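Local coordinates for AB hydrolase-1 domain-containing protein (Streptococcus mutans, PDB 4L9A) that probably hydrolyses carboxylic esters as a member of the alpha/beta hydrolase family, at residues N61-L66 / I72-A77; I33-R38 / E105-Q110; V146-A151 / S155-Q160. One frame throughout, in Å; residues are numbered along the deposited sequence.

Contact 1. Residues N61-L66 / I72-A77; sequences NIIDKL and ILTIDA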
loop_
_atom_site.group_PDB
_atom_site.type_symbol
_atom_site.label_atom_id
_atom_site.label_comp_id
_atom_site.label_asym_id
_atom_site.label_seq_id
_atom_site.Cartn_x
_atom_site.Cartn_y
_atom_site.Cartn_z
ATOM N N ASN A 61 4.320 -11.415 -4.380
ATOM C CA ASN A 61 5.518 -11.983 -3.766
ATOM C C ASN A 61 5.471 -12.050 -2.235
ATOM O O ASN A 61 6.220 -12.812 -1.621
ATOM C CB ASN A 61 6.773 -11.228 -4.222
ATOM C CG ASN A 61 7.120 -11.491 -5.681
ATOM O OD1 ASN A 61 6.646 -12.461 -6.285
ATOM N ND2 ASN A 61 7.961 -10.630 -6.254
ATOM N N ILE A 62 4.613 -11.247 -1.613
ATOM C CA ILE A 62 4.399 -11.385 -0.169
ATOM C C ILE A 62 3.258 -12.377 0.121
ATOM O O ILE A 62 3.392 -13.295 0.944
ATOM C CB ILE A 62 4.117 -10.027 0.504
ATOM C CG1 ILE A 62 5.368 -9.129 0.422
ATOM C CG2 ILE A 62 3.717 -10.249 1.962
ATOM C CD1 ILE A 62 5.157 -7.694 0.929
ATOM N N ILE A 63 2.144 -12.188 -0.576
ATOM C CA ILE A 63 0.968 -13.049 -0.413
ATOM C C ILE A 63 1.327 -14.515 -0.587
ATOM O O ILE A 63 1.021 -15.340 0.274
ATOM C CB ILE A 63 -0.174 -12.623 -1.370
ATOM C CG1 ILE A 63 -0.715 -11.260 -0.930
ATOM C CG2 ILE A 63 -1.329 -13.647 -1.354
ATOM C CD1 ILE A 63 -1.460 -10.496 -2.012
ATOM N N ASP A 64 1.999 -14.841 -1.685
ATOM C CA ASP A 64 2.371 -16.229 -1.945
ATOM C C ASP A 64 3.198 -16.853 -0.831
ATOM O O ASP A 64 3.208 -18.072 -0.684
ATOM C CB ASP A 64 3.133 -16.355 -3.261
ATOM C CG ASP A 64 2.258 -16.085 -4.463
ATOM O OD1 ASP A 64 1.019 -16.058 -4.293
ATOM O OD2 ASP A 64 2.808 -15.894 -5.568
ATOM N N LYS A 65 3.895 -16.029 -0.052
ATOM C CA LYS A 65 4.783 -16.558 0.985
ATOM C C LYS A 65 4.148 -16.687 2.380
ATOM O O LYS A 65 4.749 -17.260 3.286
ATOM C CB LYS A 65 6.061 -15.722 1.068
ATOM C CG LYS A 65 6.942 -15.765 -0.174
ATOM C CD LYS A 65 8.261 -15.030 0.088
ATOM C CE LYS A 65 9.152 -14.996 -1.139
ATOM N NZ LYS A 65 8.486 -14.309 -2.274
ATOM N N LEU A 66 2.947 -16.146 2.564
ATOM C CA LEU A 66 2.287 -16.245 3.864
ATOM C C LEU A 66 1.667 -17.638 4.032
ATOM O O LEU A 66 1.234 -18.245 3.054
ATOM C CB LEU A 66 1.233 -15.142 4.027
ATOM C CG LEU A 66 1.751 -13.704 4.180
ATOM C CD1 LEU A 66 0.633 -12.672 4.032
ATOM C CD2 LEU A 66 2.468 -13.532 5.516
ATOM N N ILE A 72 -6.128 -13.110 4.125
ATOM C CA ILE A 72 -5.652 -12.119 3.169
ATOM C C ILE A 72 -6.824 -11.228 2.776
ATOM O O ILE A 72 -7.915 -11.719 2.515
ATOM C CB ILE A 72 -5.090 -12.784 1.881
ATOM C CG1 ILE A 72 -3.968 -13.771 2.206
ATOM C CG2 ILE A 72 -4.623 -11.731 0.892
ATOM C CD1 ILE A 72 -2.690 -13.111 2.773
ATOM N N LEU A 73 -6.603 -9.921 2.743
ATOM C CA LEU A 73 -7.564 -9.003 2.143
ATOM C C LEU A 73 -6.803 -7.971 1.350
ATOM O O LEU A 73 -6.044 -7.187 1.917
ATOM C CB LEU A 73 -8.413 -8.296 3.212
ATOM C CG LEU A 73 -9.365 -7.205 2.731
ATOM C CD1 LEU A 73 -10.408 -7.744 1.701
ATOM C CD2 LEU A 73 -10.081 -6.592 3.929
ATOM N N THR A 74 -6.988 -7.971 0.039
ATOM C CA THR A 74 -6.417 -6.910 -0.771
ATOM C C THR A 74 -7.530 -5.979 -1.220
ATOM O O THR A 74 -8.664 -6.419 -1.486
ATOM C CB THR A 74 -5.649 -7.456 -1.986
ATOM O OG1 THR A 74 -6.572 -8.001 -2.936
ATOM C CG2 THR A 74 -4.643 -8.543 -1.558
ATOM N N ILE A 75 -7.198 -4.699 -1.321
ATOM C CA ILE A 75 -8.156 -3.665 -1.680
ATOM C C ILE A 75 -7.590 -2.751 -2.769
ATOM O O ILE A 75 -6.490 -2.202 -2.617
ATOM C CB ILE A 75 -8.521 -2.806 -0.442
ATOM C CG1 ILE A 75 -9.106 -3.684 0.668
ATOM C CG2 ILE A 75 -9.501 -1.698 -0.818
ATOM C CD1 ILE A 75 -9.370 -2.928 1.974
ATOM N N ASP A 76 -8.330 -2.591 -3.866
ATOM C CA ASP A 76 -7.939 -1.667 -4.934
ATOM C C ASP A 76 -8.606 -0.301 -4.737
ATOM O O ASP A 76 -9.822 -0.213 -4.632
ATOM C CB ASP A 76 -8.316 -2.215 -6.317
ATOM C CG ASP A 76 -7.483 -3.425 -6.726
ATOM O OD1 ASP A 76 -6.778 -3.993 -5.853
ATOM O OD2 ASP A 76 -7.551 -3.823 -7.914
ATOM N N ALA A 77 -7.812 0.768 -4.699
ATOM C CA ALA A 77 -8.376 2.114 -4.590
ATOM C C ALA A 77 -9.142 2.471 -5.864
ATOM O O ALA A 77 -8.903 1.895 -6.927
ATOM C CB ALA A 77 -7.259 3.151 -4.322
#
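Ile-72, near the start of strand 71-75, meets both ends of the turn Ile-63 to Leu-66. Its CD1 touches Leu-66 CD1 at 3.6 Å, methyl against methyl. The other branch lies more loosely, Ile-72 CG2 being 4.3 Å from Ile-63 CG1. One isoleucine thus fills the angle between Ile-63 and Leu-66, the first and last residues of a type I turn in which Leu-66 N bonds Ile-63 O at 3.1 Å. Leu-73 points to the opposite face of the sheet, onto Ile-103 of helix 93-106. Thr-74 returns to the near face. Its OG1 sits between the backbone N and the carbonyl carbon (chi1 71°), which turns CG2 out to meet Ile-63 CD1 at 3.8 Å; the two side chains cross at about a right angle, while OG1 makes a weak hydrogen bond to Cys-36 N.

The segments belong to a beta-alpha-beta crossover of the alpha/beta hydrolase fold: the chain leaves strand 43-47, passes through helices 55-58 and 60-63, and returns in parallel as strand 71-75. Phe-44 and Phe-46 of that first strand pack on Leu-66 and Ile-63. No hydrogen bond joins the two segments, so this buried contact depends on the fit of aliphatic branches, and the strand's backbone polar groups remain engaged with its neighbours in the sheet.

Contact 2. Residues I33-R38 / E105-Q110; sequences IYTCHR and EHFKFQ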
loop_
_atom_site.group_PDB
_atom_site.type_symbol
_atom_site.label_atom_id
_atom_site.label_comp_id
_atom_site.label_asym_id
_atom_site.label_seq_id
_atom_site.Cartn_x
_atom_site.Cartn_y
_atom_site.Cartn_z
ATOM N N ILE A 33 -15.975 -1.526 -4.627
ATOM C CA ILE A 33 -14.518 -1.568 -4.479
ATOM C C ILE A 33 -14.066 -3.006 -4.692
ATOM O O ILE A 33 -14.598 -3.916 -4.084
ATOM C CB ILE A 33 -14.088 -1.066 -3.099
ATOM C CG1 ILE A 33 -14.515 0.394 -2.917
ATOM C CG2 ILE A 33 -12.556 -1.208 -2.907
ATOM C CD1 ILE A 33 -13.701 1.406 -3.792
ATOM N N TYR A 34 -13.087 -3.200 -5.563
ATOM C CA TYR A 34 -12.545 -4.526 -5.825
ATOM C C TYR A 34 -11.669 -5.047 -4.683
ATOM O O TYR A 34 -10.722 -4.379 -4.229
ATOM C CB TYR A 34 -11.745 -4.489 -7.117
ATOM C CG TYR A 34 -11.137 -5.804 -7.554
ATOM C CD1 TYR A 34 -11.882 -6.717 -8.296
ATOM C CD2 TYR A 34 -9.803 -6.106 -7.276
ATOM C CE1 TYR A 34 -11.332 -7.903 -8.725
ATOM C CE2 TYR A 34 -9.233 -7.296 -7.712
ATOM C CZ TYR A 34 -10.008 -8.190 -8.435
ATOM O OH TYR A 34 -9.467 -9.375 -8.872
ATOM N N THR A 35 -11.989 -6.249 -4.228
ATOM C CA THR A 35 -11.219 -6.904 -3.179
ATOM C C THR A 35 -10.874 -8.330 -3.564
ATOM O O THR A 35 -11.571 -8.948 -4.377
ATOM C CB THR A 35 -12.002 -6.972 -1.855
ATOM O OG1 THR A 35 -13.139 -7.820 -2.018
ATOM C CG2 THR A 35 -12.473 -5.584 -1.411
ATOM N N CYS A 36 -9.802 -8.846 -2.965
ATOM C CA CYS A 36 -9.465 -10.260 -3.031
ATOM C C CYS A 36 -9.273 -10.737 -1.607
ATOM O O CYS A 36 -8.628 -10.060 -0.809
ATOM C CB CYS A 36 -8.186 -10.489 -3.830
ATOM S SG CYS A 36 -8.278 -9.918 -5.524
ATOM N N HIS A 37 -9.804 -11.908 -1.284
ATOM C CA HIS A 37 -9.927 -12.294 0.117
ATOM C C HIS A 37 -9.726 -13.786 0.383
ATOM O O HIS A 37 -10.152 -14.634 -0.398
ATOM C CB HIS A 37 -11.301 -11.857 0.639
ATOM C CG HIS A 37 -11.619 -12.366 2.011
ATOM N ND1 HIS A 37 -12.377 -13.495 2.228
ATOM C CD2 HIS A 37 -11.285 -11.898 3.237
ATOM C CE1 HIS A 37 -12.503 -13.700 3.527
ATOM N NE2 HIS A 37 -11.849 -12.744 4.162
ATOM N N ARG A 38 -9.080 -14.087 1.502
ATOM C CA ARG A 38 -8.903 -15.454 1.969
ATOM C C ARG A 38 -9.246 -15.459 3.445
ATOM O O ARG A 38 -8.809 -14.582 4.194
ATOM C CB ARG A 38 -7.445 -15.893 1.787
ATOM C CG ARG A 38 -7.177 -17.333 2.154
ATOM C CD ARG A 38 -5.804 -17.762 1.691
ATOM N NE ARG A 38 -4.755 -17.440 2.659
ATOM C CZ ARG A 38 -3.465 -17.360 2.349
ATOM N NH1 ARG A 38 -3.076 -17.556 1.094
ATOM N NH2 ARG A 38 -2.560 -17.074 3.285
ATOM N N GLU A 105 -15.676 -4.653 7.926
ATOM C CA GLU A 105 -16.868 -5.206 8.584
ATOM C C GLU A 105 -17.558 -6.273 7.734
ATOM O O GLU A 105 -18.325 -7.086 8.244
ATOM C CB GLU A 105 -17.866 -4.099 8.940
ATOM C CG GLU A 105 -17.303 -3.032 9.871
ATOM C CD GLU A 105 -16.661 -3.618 11.119
ATOM O OE1 GLU A 105 -17.354 -4.362 11.851
ATOM O OE2 GLU A 105 -15.463 -3.335 11.360
ATOM N N HIS A 106 -17.278 -6.260 6.439
ATOM C CA HIS A 106 -17.860 -7.214 5.507
ATOM C C HIS A 106 -17.313 -8.628 5.712
ATOM O O HIS A 106 -17.983 -9.604 5.376
ATOM C CB HIS A 106 -17.601 -6.748 4.076
ATOM C CG HIS A 106 -18.298 -7.558 3.024
ATOM N ND1 HIS A 106 -19.659 -7.484 2.804
ATOM C CD2 HIS A 106 -17.815 -8.428 2.104
ATOM C CE1 HIS A 106 -19.984 -8.284 1.803
ATOM N NE2 HIS A 106 -18.883 -8.861 1.355
ATOM N N PHE A 107 -16.107 -8.741 6.269
ATOM C CA PHE A 107 -15.475 -10.054 6.455
ATOM C C PHE A 107 -15.315 -10.464 7.919
ATOM O O PHE A 107 -15.488 -9.644 8.820
ATOM C CB PHE A 107 -14.124 -10.114 5.744
ATOM C CG PHE A 107 -14.214 -9.932 4.262
ATOM C CD1 PHE A 107 -14.643 -10.972 3.450
ATOM C CD2 PHE A 107 -13.869 -8.728 3.675
ATOM C CE1 PHE A 107 -14.727 -10.813 2.073
ATOM C CE2 PHE A 107 -13.952 -8.559 2.299
ATOM C CZ PHE A 107 -14.394 -9.610 1.498
ATOM N N LYS A 108 -14.964 -11.733 8.142
ATOM C CA LYS A 108 -15.046 -12.338 9.476
ATOM C C LYS A 108 -13.851 -12.092 10.409
ATOM O O LYS A 108 -13.997 -12.154 11.630
ATOM C CB LYS A 108 -15.319 -13.848 9.369
ATOM C CG LYS A 108 -16.686 -14.205 8.791
ATOM C CD LYS A 108 -16.812 -15.708 8.555
ATOM C CE LYS A 108 -18.274 -16.147 8.489
ATOM N NZ LYS A 108 -19.027 -15.390 7.451
ATOM N N PHE A 109 -12.671 -11.829 9.848
ATOM C CA PHE A 109 -11.465 -11.715 10.673
ATOM C C PHE A 109 -11.666 -10.770 11.857
ATOM O O PHE A 109 -12.326 -9.743 11.733
ATOM C CB PHE A 109 -10.248 -11.303 9.838
ATOM C CG PHE A 109 -10.310 -9.901 9.293
ATOM C CD1 PHE A 109 -10.880 -9.645 8.054
ATOM C CD2 PHE A 109 -9.752 -8.842 10.000
ATOM C CE1 PHE A 109 -10.912 -8.347 7.535
ATOM C CE2 PHE A 109 -9.780 -7.544 9.495
ATOM C CZ PHE A 109 -10.365 -7.297 8.251
ATOM N N GLN A 110 -11.117 -11.132 13.011
ATOM C CA GLN A 110 -11.261 -10.287 14.191
ATOM C C GLN A 110 -10.003 -9.450 14.478
ATOM O O GLN A 110 -10.078 -8.403 15.120
ATOM C CB GLN A 110 -11.681 -11.109 15.413
ATOM C CG GLN A 110 -13.169 -11.451 15.417
ATOM C CD GLN A 110 -14.037 -10.232 15.136
ATOM O OE1 GLN A 110 -13.738 -9.126 15.590
ATOM N NE2 GLN A 110 -15.104 -10.425 14.364
HETATM O O HOH W 1 -11.968 -12.855 7.260
#
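His-37 and Phe-107 form a face-to-face stack, with ring centroids 3.9 Å apart and planes only 16° from parallel. It joins strand 33-38 of the alpha/beta hydrolase sheet to the loop that leaves helix 93-106, the helix that follows strand 71-75 in the chain. Phe-107 CD1 lies over the centre of the imidazole, 3.4 Å from His-37 NE2. The overlap is displaced when taken from the phenyl ring, where the imidazole sits toward the rim. An extended first torsion, with CG anti to the backbone N (chi1 172°), carries the imidazole out from the strand to this position. At the edge of the phenyl ring, Thr-35 OG1 approaches Phe-107 CZ to 4.1 Å; this hydroxyl has its polar partner in Glu-24 O on the adjoining strand.

The second shell holds the phenyl ring from behind. His-106 comes edge-on, its CD2 3.7 Å above the face of Phe-107 opposite His-37, toward the rim, and His-106 NE2 is hydrogen-bonded to Glu-24 OE2. Lys-133 NZ ties down the loop backbone through Phe-107 O and Phe-109 O, and makes a cation-pi contact with the Phe-109 ring. The stacked imidazole is also gripped at its edge, where one water lies in the ring plane, 3.1 Å from His-37 NE2, and accepts a hydrogen bond from Phe-109 N at 2.9 Å.

Contact 3. Residues V146-A151 / S155-Q160; sequences VMIYRA and SDLYPQ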
loop_
_atom_site.group_PDB
_atom_site.type_symbol
_atom_site.label_atom_id
_atom_site.label_comp_id
_atom_site.label_asym_id
_atom_site.label_seq_id
_atom_site.Cartn_x
_atom_site.Cartn_y
_atom_site.Cartn_z
ATOM N N VAL A 146 4.577 12.431 5.976
ATOM C CA VAL A 146 4.109 13.799 5.862
ATOM C C VAL A 146 5.267 14.663 5.363
ATOM O O VAL A 146 5.076 15.555 4.535
ATOM C CB VAL A 146 3.600 14.333 7.206
ATOM C CG1 VAL A 146 3.357 15.823 7.117
ATOM C CG2 VAL A 146 2.329 13.593 7.622
HETATM N N MSE A 147 6.474 14.368 5.836
HETATM C CA MSE A 147 7.646 15.101 5.373
HETATM C C MSE A 147 7.831 15.012 3.859
HETATM O O MSE A 147 7.895 16.037 3.180
HETATM C CB MSE A 147 8.910 14.613 6.069
HETATM C CG MSE A 147 10.129 15.477 5.773
HETATM SE SE MSE A 147 11.787 14.466 5.972
HETATM C CE MSE A 147 11.816 13.618 4.209
ATOM N N ILE A 148 7.928 13.796 3.331
ATOM C CA ILE A 148 8.158 13.636 1.900
ATOM C C ILE A 148 6.957 14.173 1.117
ATOM O O ILE A 148 7.110 14.748 0.044
ATOM C CB ILE A 148 8.483 12.165 1.510
ATOM C CG1 ILE A 148 9.312 12.103 0.222
ATOM C CG2 ILE A 148 7.211 11.329 1.383
ATOM C CD1 ILE A 148 10.697 12.653 0.365
ATOM N N TYR A 149 5.761 14.009 1.672
ATOM C CA TYR A 149 4.557 14.474 1.001
ATOM C C TYR A 149 4.537 15.992 0.874
ATOM O O TYR A 149 4.222 16.518 -0.194
ATOM C CB TYR A 149 3.289 13.997 1.718
ATOM C CG TYR A 149 2.038 14.478 1.028
ATOM C CD1 TYR A 149 1.502 13.775 -0.042
ATOM C CD2 TYR A 149 1.416 15.656 1.419
ATOM C CE1 TYR A 149 0.369 14.217 -0.686
ATOM C CE2 TYR A 149 0.286 16.109 0.779
ATOM C CZ TYR A 149 -0.233 15.387 -0.270
ATOM O OH TYR A 149 -1.364 15.833 -0.906
ATOM N N ARG A 150 4.871 16.691 1.959
ATOM C CA ARG A 150 4.946 18.155 1.947
ATOM C C ARG A 150 5.970 18.682 0.948
ATOM O O ARG A 150 5.778 19.734 0.349
ATOM C CB ARG A 150 5.289 18.704 3.337
ATOM C CG ARG A 150 4.131 18.749 4.308
ATOM C CD ARG A 150 4.532 19.357 5.644
ATOM N NE ARG A 150 3.434 19.262 6.600
ATOM C CZ ARG A 150 3.578 18.930 7.879
ATOM N NH1 ARG A 150 2.516 18.864 8.673
ATOM N NH2 ARG A 150 4.784 18.663 8.364
ATOM N N ALA A 151 7.065 17.953 0.787
ATOM C CA ALA A 151 8.110 18.358 -0.141
ATOM C C ALA A 151 7.757 17.934 -1.565
ATOM O O ALA A 151 7.963 18.678 -2.525
ATOM C CB ALA A 151 9.440 17.761 0.279
ATOM N N SER A 155 11.517 15.922 -5.271
ATOM C CA SER A 155 11.509 17.392 -5.306
ATOM C C SER A 155 12.838 18.066 -4.945
ATOM O O SER A 155 12.881 19.278 -4.718
ATOM C CB SER A 155 10.418 17.941 -4.390
ATOM O OG SER A 155 10.758 17.741 -3.030
ATOM N N ASP A 156 13.907 17.279 -4.896
ATOM C CA ASP A 156 15.244 17.772 -4.554
ATOM C C ASP A 156 15.575 17.576 -3.073
ATOM O O ASP A 156 16.745 17.629 -2.689
ATOM C CB ASP A 156 15.460 19.239 -4.967
ATOM C CG ASP A 156 15.603 19.418 -6.464
ATOM O OD1 ASP A 156 15.039 18.592 -7.201
ATOM O OD2 ASP A 156 16.274 20.383 -6.899
ATOM N N LEU A 157 14.553 17.358 -2.246
ATOM C CA LEU A 157 14.771 17.026 -0.839
ATOM C C LEU A 157 15.843 15.945 -0.755
ATOM O O LEU A 157 16.824 16.069 -0.018
ATOM C CB LEU A 157 13.484 16.505 -0.199
ATOM C CG LEU A 157 13.290 16.628 1.316
ATOM C CD1 LEU A 157 12.117 15.761 1.756
ATOM C CD2 LEU A 157 14.545 16.262 2.102
ATOM N N TYR A 158 15.626 14.877 -1.517
ATOM C CA TYR A 158 16.609 13.825 -1.699
ATOM C C TYR A 158 17.186 13.980 -3.090
ATOM O O TYR A 158 16.469 13.829 -4.073
ATOM C CB TYR A 158 15.948 12.453 -1.584
ATOM C CG TYR A 158 15.582 12.052 -0.179
ATOM C CD1 TYR A 158 16.567 11.766 0.763
ATOM C CD2 TYR A 158 14.255 11.944 0.208
ATOM C CE1 TYR A 158 16.234 11.389 2.051
ATOM C CE2 TYR A 158 13.914 11.569 1.492
ATOM C CZ TYR A 158 14.903 11.292 2.409
ATOM O OH TYR A 158 14.561 10.919 3.681
ATOM N N PRO A 159 18.486 14.313 -3.186
ATOM C CA PRO A 159 19.019 14.459 -4.541
ATOM C C PRO A 159 18.891 13.154 -5.335
ATOM O O PRO A 159 18.715 13.205 -6.549
ATOM C CB PRO A 159 20.493 14.857 -4.310
ATOM C CG PRO A 159 20.793 14.448 -2.888
ATOM C CD PRO A 159 19.493 14.575 -2.143
ATOM N N GLN A 160 18.940 12.003 -4.669
ATOM C CA GLN A 160 18.851 10.744 -5.406
ATOM C C GLN A 160 17.477 10.515 -6.056
ATOM O O GLN A 160 17.392 9.977 -7.155
ATOM C CB GLN A 160 19.333 9.528 -4.586
ATOM C CG GLN A 160 18.894 9.446 -3.121
ATOM C CD GLN A 160 19.514 10.524 -2.238
ATOM O OE1 GLN A 160 18.970 11.615 -2.127
ATOM N NE2 GLN A 160 20.641 10.221 -1.602
#
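Met-147, modelled as selenomethionine, leaves its helix with CG anti to the backbone N (chi1 -172°) and then bends at its third torsion (chi3 83°), which swings CE across to Leu-157 and Tyr-158. Leu-157 comes to meet it with CG likewise anti to its own N (chi1 -155°). Met-147 CE is modelled 3.3 Å from Leu-157 CD1, shorter than usual for two carbons, so the exact spacing is doubtful. The same leucine methyl rests on the helix at two further points, 3.7 Å from Ala-151 CB and 3.7 Å from Ile-148 CD1.

Beside this cluster, Ile-148 directs CD1 at the edge of the Tyr-158 ring, near its plane and 3.6 Å from Tyr-158 CE2. Met-147 crosses the tyrosine at about a right angle, its CE 3.9 Å from Tyr-158 OH. That hydroxyl is hydrogen-bonded to Glu-246 of helix 244-248, and the ring meets Phe-242 edge-to-face, so the tyrosine is held from both its polar end and its flank.

These residues lie in the helical excursion between strands 134-141 and 235-239, the place where alpha/beta hydrolases commonly insert a cap over the core. A short loop turns the chain from helix 146-151 into helix 159-167, with Tyr-158 at the N-cap position of the latter and Pro-159 beginning it. At the near end of this loop, Ser-155 OG lies 3.0 Å from Ala-151 O in a weak hydrogen bond that is not settled, since Gly-152 O is also within reach of the same proton.

In the fold
Contacts 1 and 2 are buried and adjoin in one sheet: strands 71-75 and 33-38 are antiparallel neighbours, and Thr-74 N lies 2.8 Å from Cys-36 O in a probable hydrogen bond. They pack against opposite faces of it, contact 1 through aliphatic branches packed on a type I turn, contact 2 through stacked rings and a bridging water. Along the chain, contact 1 is nested inside the loop that contact 2 closes. Contact 3 lies at the surface across the chain's centre, its own centre about 28 Å from that of contact 1 and 34 Å from that of contact 2. It folds the loop before helix 159-167 back onto helix 146-151, without sheet elements, mixing apolar tips with an uncertain polar link.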